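Local coordinates for Nrps/pks (Streptomyces albus, PDB 4OPF), which is a ketosynthase domain of an "AT-less" type I polyketide synthase from the oxazolomycin pathway and probably catalyses polyketide chain extension or acyl transfer, at residues D25-W28 with R29-S32; I331-Q335 with C336-I340; G283-A286 with D287-T290; V313-D316 with G317-T320. One frame throughout, in Å; residues are numbered along the deposited sequence.

Contact 1. Residues D25-W28 with R29-S32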
# COMPACT_ATOMS: atom_id res chain seq x y z
N ASP A 25 -12.45 13.44 23.26
CA ASP A 25 -13.39 13.54 24.34
C ASP A 25 -14.65 14.24 23.83
O ASP A 25 -15.74 13.81 24.15
CB ASP A 25 -12.75 14.28 25.54
CG ASP A 25 -11.75 13.39 26.29
OD1 ASP A 25 -11.73 12.16 26.10
OD2 ASP A 25 -10.96 13.93 27.07
N ALA A 26 -14.49 15.28 23.02
CA ALA A 26 -15.63 15.92 22.43
C ALA A 26 -16.32 14.99 21.40
O ALA A 26 -17.53 15.02 21.23
CB ALA A 26 -15.25 17.27 21.83
N TYR A 27 -15.55 14.17 20.69
CA TYR A 27 -16.12 13.24 19.77
C TYR A 27 -17.00 12.22 20.53
O TYR A 27 -18.09 11.90 20.10
CB TYR A 27 -15.01 12.57 18.96
CG TYR A 27 -15.42 11.73 17.81
CD1 TYR A 27 -16.35 12.17 16.89
CD2 TYR A 27 -14.81 10.53 17.58
CE1 TYR A 27 -16.70 11.36 15.80
CE2 TYR A 27 -15.09 9.75 16.48
CZ TYR A 27 -16.03 10.17 15.59
OH TYR A 27 -16.31 9.32 14.52
N TRP A 28 -16.52 11.70 21.63
CA TRP A 28 -17.28 10.79 22.43
C TRP A 28 -18.54 11.45 22.95
O TRP A 28 -19.57 10.85 22.90
CB TRP A 28 -16.47 10.25 23.59
CG TRP A 28 -17.28 9.34 24.45
CD1 TRP A 28 -17.70 9.58 25.74
CD2 TRP A 28 -17.88 8.10 24.07
NE1 TRP A 28 -18.49 8.53 26.17
CE2 TRP A 28 -18.58 7.60 25.17
CE3 TRP A 28 -17.82 7.32 22.91
CZ2 TRP A 28 -19.26 6.40 25.14
CZ3 TRP A 28 -18.44 6.08 22.89
CH2 TRP A 28 -19.18 5.66 23.98
N ARG A 29 -18.48 12.69 23.41
CA ARG A 29 -19.68 13.40 23.85
C ARG A 29 -20.67 13.56 22.71
O ARG A 29 -21.87 13.31 22.90
CB ARG A 29 -19.37 14.77 24.49
CG ARG A 29 -18.82 14.63 25.91
CD ARG A 29 -18.66 15.93 26.68
NE ARG A 29 -17.89 16.96 25.97
CZ ARG A 29 -16.55 17.09 26.01
NH1 ARG A 29 -15.95 18.08 25.32
NH2 ARG A 29 -15.78 16.24 26.71
N LEU A 30 -20.20 13.98 21.54
CA LEU A 30 -21.06 14.13 20.40
C LEU A 30 -21.81 12.81 20.10
O LEU A 30 -23.06 12.80 19.92
CB LEU A 30 -20.26 14.56 19.17
CG LEU A 30 -21.02 14.72 17.86
CD1 LEU A 30 -21.60 16.10 17.74
CD2 LEU A 30 -20.19 14.50 16.65
N LEU A 31 -21.06 11.71 20.02
CA LEU A 31 -21.65 10.46 19.61
C LEU A 31 -22.54 9.85 20.68
O LEU A 31 -23.62 9.32 20.38
CB LEU A 31 -20.59 9.45 19.29
CG LEU A 31 -19.71 9.86 18.11
CD1 LEU A 31 -18.68 8.81 17.92
CD2 LEU A 31 -20.44 10.13 16.81
N SER A 32 -22.08 9.89 21.92
CA SER A 32 -22.82 9.26 22.97
C SER A 32 -24.11 10.03 23.29
O SER A 32 -25.07 9.41 23.66
CB SER A 32 -21.96 9.12 24.21
OG SER A 32 -21.74 10.39 24.73
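Tyr-27 turns CG away from its backbone N (chi1 -170°), and this brings one ring face under Leu-31 CD1. Leu-31 CD1 sits over the centre of that face, 3.8 Å from the centroid of the Tyr-27 ring. This is a CH-pi contact, only 13° off the ring normal. Leu-30 CD2 reaches the same ring more loosely, 4.5 Å from Tyr-27 CD1. Next to Leu-31, Ser-32 has chi1 at 69°, with OG held between its backbone N and carbonyl carbon. From there OG reaches back to Trp-28 O at 2.9 Å. Ser-32 N also donates to Trp-28 O, and this one oxygen is gripped by two donors. Ser-32 CB meanwhile lies over a face of the indole and comes within 3.8 Å of Trp-28 CE2.

All these pairs are i to i+4 or i+3 neighbours on helix 24-33, whose backbone bonds run regularly through both segments. The helix packs against helix 338-352. Trp-28 leans on Leu-348, Met-349 and Asn-352 there, and the hydroxyl of Tyr-27 is bonded to Ala-341 O.

The opposite character appears at Arg-29, which is exposed. Its chain folds back along the helix. One face of the guanidinium rests on the backbone of the preceding turn, with Arg-29 NH2 3.5 Å from Asp-25 O and NH1 3.6 Å from Ala-26 CA. Asp-25 OD2 stays 5.4 Å from Arg-29 NH2. The two charged groups do not touch, and any attraction between them is probably weak.

Contact 2. Residues I331-Q335 with C336-I340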
# COMPACT_ATOMS: atom_id res chain seq x y z
N ILE A 331 -21.72 13.35 11.68
CA ILE A 331 -20.65 14.22 11.19
C ILE A 331 -20.55 14.38 9.69
O ILE A 331 -19.64 15.07 9.23
CB ILE A 331 -19.28 13.75 11.66
CG1 ILE A 331 -18.95 12.41 11.06
CG2 ILE A 331 -19.22 13.73 13.19
CD1 ILE A 331 -17.53 11.92 11.40
N GLY A 332 -21.50 13.83 8.94
CA GLY A 332 -21.47 13.80 7.47
C GLY A 332 -20.55 12.70 6.95
O GLY A 332 -20.23 11.78 7.68
N HIS A 333 -20.09 12.82 5.69
CA HIS A 333 -19.25 11.83 5.04
C HIS A 333 -17.82 12.37 4.89
O HIS A 333 -17.55 13.14 3.97
CB HIS A 333 -19.81 11.50 3.65
CG HIS A 333 -19.22 10.26 3.04
ND1 HIS A 333 -17.93 9.84 3.29
CD2 HIS A 333 -19.73 9.36 2.17
CE1 HIS A 333 -17.68 8.73 2.62
NE2 HIS A 333 -18.76 8.41 1.94
N PRO A 334 -16.88 11.97 5.77
CA PRO A 334 -15.51 12.52 5.72
C PRO A 334 -14.58 11.91 4.68
O PRO A 334 -13.37 11.93 4.87
CB PRO A 334 -14.97 12.29 7.14
CG PRO A 334 -15.94 11.42 7.84
CD PRO A 334 -17.07 11.04 6.89
N GLN A 335 -15.13 11.42 3.57
CA GLN A 335 -14.38 10.88 2.45
C GLN A 335 -13.22 9.94 2.91
O GLN A 335 -13.48 8.92 3.56
CB GLN A 335 -13.88 12.03 1.58
CG GLN A 335 -14.89 13.16 1.43
CD GLN A 335 -16.01 12.81 0.48
OE1 GLN A 335 -15.75 12.41 -0.66
NE2 GLN A 335 -17.27 12.97 0.93
N CYS A 336 -11.94 10.29 2.67
CA CYS A 336 -10.80 9.39 3.03
C CYS A 336 -10.68 9.15 4.50
O CYS A 336 -10.12 8.19 4.93
CB CYS A 336 -9.44 9.92 2.43
SG CYS A 336 -9.46 9.91 0.60
N ALA A 337 -11.15 10.07 5.30
CA ALA A 337 -11.18 9.85 6.73
C ALA A 337 -12.41 9.05 7.26
O ALA A 337 -12.58 8.94 8.48
CB ALA A 337 -11.12 11.21 7.42
N GLU A 338 -13.29 8.57 6.39
CA GLU A 338 -14.57 7.95 6.87
C GLU A 338 -14.27 6.73 7.70
O GLU A 338 -14.90 6.52 8.78
CB GLU A 338 -15.52 7.55 5.69
CG GLU A 338 -16.79 6.75 6.10
CD GLU A 338 -16.75 5.24 5.75
OE1 GLU A 338 -16.28 4.42 6.57
OE2 GLU A 338 -17.21 4.85 4.65
N GLY A 339 -13.39 5.89 7.17
CA GLY A 339 -13.04 4.68 7.85
C GLY A 339 -12.44 4.99 9.20
O GLY A 339 -12.62 4.22 10.16
N ILE A 340 -11.68 6.08 9.29
CA ILE A 340 -10.93 6.29 10.52
C ILE A 340 -11.91 6.86 11.55
O ILE A 340 -11.75 6.57 12.71
CB ILE A 340 -9.63 7.17 10.36
CG1 ILE A 340 -8.74 6.97 11.58
CG2 ILE A 340 -9.94 8.62 10.28
CD1 ILE A 340 -8.06 5.63 11.51
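Pro-334 packs against Ala-337 and Glu-338 where the chain turns into helix 338-352. The turn follows the Asn-Ile-Gly-His sequence typical of ketosynthases and starts with 3-10 geometry. Ala-337 N donates to Pro-334 O at 2.9 Å, and Glu-338 N donates to Gln-335 O at 2.9 Å.

The close-packed part holds the proline ring and the imidazole. Pro-334 CB meets Ala-337 CB at 4.0 Å, and Pro-334 CG lies 3.9 Å from Glu-338 CA. Pro-334 O is also bonded to Thr-188 OG1. The His-333 imidazole and the Glu-338 side chain cross with ring and carboxylate planes 47° apart. His-333 CE1 is 3.9 Å from Glu-338 CB. Both side chains also touch Cys-160 and Lys-328. In relatives this cysteine and histidine belong to the active site, consistent with an active-site position for this turn.

The looser side is Gln-335, which is partly exposed. Its amide turns from the helix toward His-333 O. The chain bends at chi2 (-76°) and curls back to the backbone of His-333. Gln-335 NE2 donates to His-333 O at 3.1 Å. Gln-335 N points at the imidazole and donates to His-333 ND1 at 3.2 Å, 29° out of the ring plane.

Contact 3. Residues G283-A286 with D287-T290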
# COMPACT_ATOMS: atom_id res chain seq x y z
N GLY A 283 -10.55 -15.08 13.90
CA GLY A 283 -10.75 -16.29 14.66
C GLY A 283 -11.94 -16.18 15.61
O GLY A 283 -11.94 -16.84 16.60
N VAL A 284 -12.93 -15.33 15.34
CA VAL A 284 -14.04 -15.20 16.31
C VAL A 284 -15.32 -15.77 15.71
O VAL A 284 -15.44 -15.82 14.50
CB VAL A 284 -14.26 -13.74 16.80
CG1 VAL A 284 -12.95 -13.20 17.38
CG2 VAL A 284 -14.70 -12.83 15.69
N ALA A 285 -16.25 -16.20 16.53
CA ALA A 285 -17.55 -16.61 16.01
C ALA A 285 -18.32 -15.38 15.53
O ALA A 285 -18.28 -14.33 16.15
CB ALA A 285 -18.33 -17.36 17.08
N ALA A 286 -19.03 -15.49 14.43
CA ALA A 286 -19.88 -14.39 13.97
C ALA A 286 -20.83 -13.85 15.04
O ALA A 286 -21.04 -12.65 15.14
CB ALA A 286 -20.70 -14.86 12.77
N ASP A 287 -21.45 -14.74 15.80
CA ASP A 287 -22.38 -14.33 16.84
C ASP A 287 -21.76 -13.52 17.97
O ASP A 287 -22.47 -12.87 18.72
CB ASP A 287 -23.03 -15.58 17.47
CG ASP A 287 -24.33 -16.02 16.75
OD1 ASP A 287 -24.95 -15.28 15.98
OD2 ASP A 287 -24.74 -17.17 16.99
N ASP A 288 -20.44 -13.57 18.12
CA ASP A 288 -19.78 -12.80 19.13
C ASP A 288 -19.61 -11.34 18.76
O ASP A 288 -19.35 -10.53 19.64
CB ASP A 288 -18.42 -13.40 19.48
CG ASP A 288 -18.56 -14.73 20.23
OD1 ASP A 288 -19.54 -14.93 20.94
OD2 ASP A 288 -17.68 -15.56 20.10
N VAL A 289 -19.76 -11.01 17.48
CA VAL A 289 -19.66 -9.60 17.05
C VAL A 289 -21.03 -8.97 17.31
O VAL A 289 -22.01 -9.35 16.70
CB VAL A 289 -19.24 -9.48 15.59
CG1 VAL A 289 -19.14 -8.02 15.14
CG2 VAL A 289 -17.91 -10.19 15.34
N THR A 290 -21.04 -8.01 18.20
CA THR A 290 -22.24 -7.41 18.77
C THR A 290 -22.69 -6.13 18.09
O THR A 290 -23.89 -5.80 18.12
CB THR A 290 -21.95 -7.11 20.25
OG1 THR A 290 -21.65 -8.35 20.88
CG2 THR A 290 -23.08 -6.43 20.98
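Asp-288 folds its side chain back over Ala-285. Its CB starts 3.5 Å from Ala-285 O, the oxygen that accepts from Asp-288 N at 3.0 Å. With chi1 at -70°, Asp-288 CG lies beside its own backbone N and comes 4.1 Å from Ala-285 CB. At the tip, Asp-288 OD2 meets the same Ala-285 CB at 3.6 Å. The carboxylate thus touches a carbon here and makes no salt bridge across the turn.

The turn is a short 3-10 segment between helix 268-282 and strand 291-293. The helix ends in a Schellman motif at Gly-283, whose positive phi suits glycine. The next bond of the turn runs from Val-289 N to Ala-286 O at 3.1 Å. On the inner side Val-284 and Val-289 cross at about a right angle, their CG2 atoms 4.2 Å apart, and both also lean on Leu-279. A glycine in place of Asp-288 would probably leave the Ala-285 methyl without the carboxylate that lies against it.

Ala-286 O also accepts from the guanidinium of Arg-315, as does Val-289 O. The positive charge nearby probably polarises both carbonyls.

Contact 4. Residues V313-D316 with G317-T320; sequences VYRD and GSDT
Arg-315 and Thr-320 meet at about a right angle, with the guanidinium edge turned to the threonine backbone. Arg-315 NE donates to Thr-320 O at 2.7 Å. The oxygen lies near the guanidinium plane, while NE stands above the plane of the carbonyl. A bend at chi2 (-56°) curls the arginine chain round to this position. Arg-315 NH1 then turns back to Tyr-314 O at 2.9 Å. Thr-320 CG2 flanks the other terminal nitrogen, 3.9 Å from Arg-315 NH2, and that nitrogen is also bonded to Pro-321 O. The guanidinium also bonds Ala-286 O and Val-289 O.

Between these ends the backbone makes a type II beta turn from Arg-315 to Ser-318, just after helix 300-314. Gly-317 has the positive phi this turn needs, and a side chain there would run into Asp-316 O. Ser-318 N closes the turn on Arg-315 O at 3.2 Å, and water 1 joins Arg-315 O to Ser-318 O.

A leucine in place of Arg-315 would probably leave the carbonyls of Thr-320 and Tyr-314 without their donor and let the loop move. Ser-318 lays its OG 3.6 Å from Arg-315 CD. The same Ser-318 OG accepts from Thr-320 N at 3.0 Å, an ST turn, and also bonds Asp-287.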
# COMPACT_ATOMS: atom_id res chain seq x y z
N VAL A 313 -23.80 -13.10 6.49
CA VAL A 313 -22.51 -13.45 6.98
C VAL A 313 -22.54 -13.58 8.51
O VAL A 313 -21.94 -14.51 9.06
CB VAL A 313 -21.46 -12.39 6.61
CG1 VAL A 313 -20.19 -12.57 7.43
CG2 VAL A 313 -21.10 -12.47 5.14
N TYR A 314 -23.15 -12.62 9.18
CA TYR A 314 -23.07 -12.51 10.65
C TYR A 314 -24.15 -13.27 11.42
O TYR A 314 -23.91 -13.68 12.57
CB TYR A 314 -23.10 -11.02 11.08
CG TYR A 314 -21.73 -10.42 11.04
CD1 TYR A 314 -20.89 -10.66 12.06
CD2 TYR A 314 -21.29 -9.66 9.99
CE1 TYR A 314 -19.65 -10.13 12.09
CE2 TYR A 314 -20.02 -9.15 9.98
CZ TYR A 314 -19.21 -9.37 11.04
OH TYR A 314 -17.90 -8.98 11.13
N ARG A 315 -25.31 -13.44 10.80
CA ARG A 315 -26.49 -14.01 11.45
C ARG A 315 -27.21 -15.09 10.64
O ARG A 315 -28.43 -15.19 10.66
CB ARG A 315 -27.48 -12.90 11.87
CG ARG A 315 -26.96 -11.98 12.99
CD ARG A 315 -26.55 -12.72 14.26
NE ARG A 315 -26.13 -11.78 15.29
CZ ARG A 315 -24.87 -11.41 15.54
NH1 ARG A 315 -23.85 -11.87 14.84
NH2 ARG A 315 -24.62 -10.54 16.49
N ASP A 316 -26.44 -15.92 9.94
CA ASP A 316 -27.03 -16.95 9.10
C ASP A 316 -27.53 -18.06 10.00
O ASP A 316 -26.75 -18.69 10.65
CB ASP A 316 -25.97 -17.49 8.11
CG ASP A 316 -26.58 -18.36 7.06
OD1 ASP A 316 -27.84 -18.36 6.99
OD2 ASP A 316 -25.85 -19.11 6.37
N GLY A 317 -28.84 -18.23 10.08
CA GLY A 317 -29.46 -19.20 10.98
C GLY A 317 -29.36 -18.81 12.45
O GLY A 317 -29.36 -19.69 13.31
N SER A 318 -29.25 -17.51 12.76
CA SER A 318 -29.09 -17.06 14.13
C SER A 318 -30.11 -16.00 14.48
O SER A 318 -30.46 -15.20 13.64
CB SER A 318 -27.69 -16.48 14.34
OG SER A 318 -27.57 -15.90 15.61
N ASP A 319 -30.52 -15.99 15.75
CA ASP A 319 -31.40 -14.98 16.32
C ASP A 319 -30.65 -14.05 17.26
O ASP A 319 -31.29 -13.24 17.90
CB ASP A 319 -32.57 -15.67 17.09
CG ASP A 319 -33.42 -16.62 16.18
OD1 ASP A 319 -33.83 -16.19 15.06
OD2 ASP A 319 -33.66 -17.80 16.55
N THR A 320 -29.32 -14.16 17.38
CA THR A 320 -28.61 -13.31 18.31
C THR A 320 -28.71 -11.83 17.85
O THR A 320 -28.42 -11.55 16.69
CB THR A 320 -27.12 -13.72 18.35
OG1 THR A 320 -26.99 -15.07 18.81
CG2 THR A 320 -26.29 -12.83 19.24
O HOH W 1 -31.49 -14.85 11.15

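Overall arrangement
The four contacts fall into two pairs. Contacts 1 and 2 have centres 16 Å apart and touch through Leu-30 CD2 and Ile-331 CG2 at 3.7 Å. Contact 2 contains His-333 and touches Cys-160, at the place where relatives have their active site. Contact 1 backs the helix that leaves it. Contacts 3 and 4 are 10 Å apart, centre to centre, at the surface. Each precedes a neighbouring parallel strand, 291-293 or 322-325. They join by probable hydrogen bonds between Asp-287 OD1 and Ser-318 OG at 2.7 Å and from Arg-315 NH2 to Val-289 O at 2.9 Å. Contacts 2 and 4 come no nearer than about 14 Å between nearest atoms.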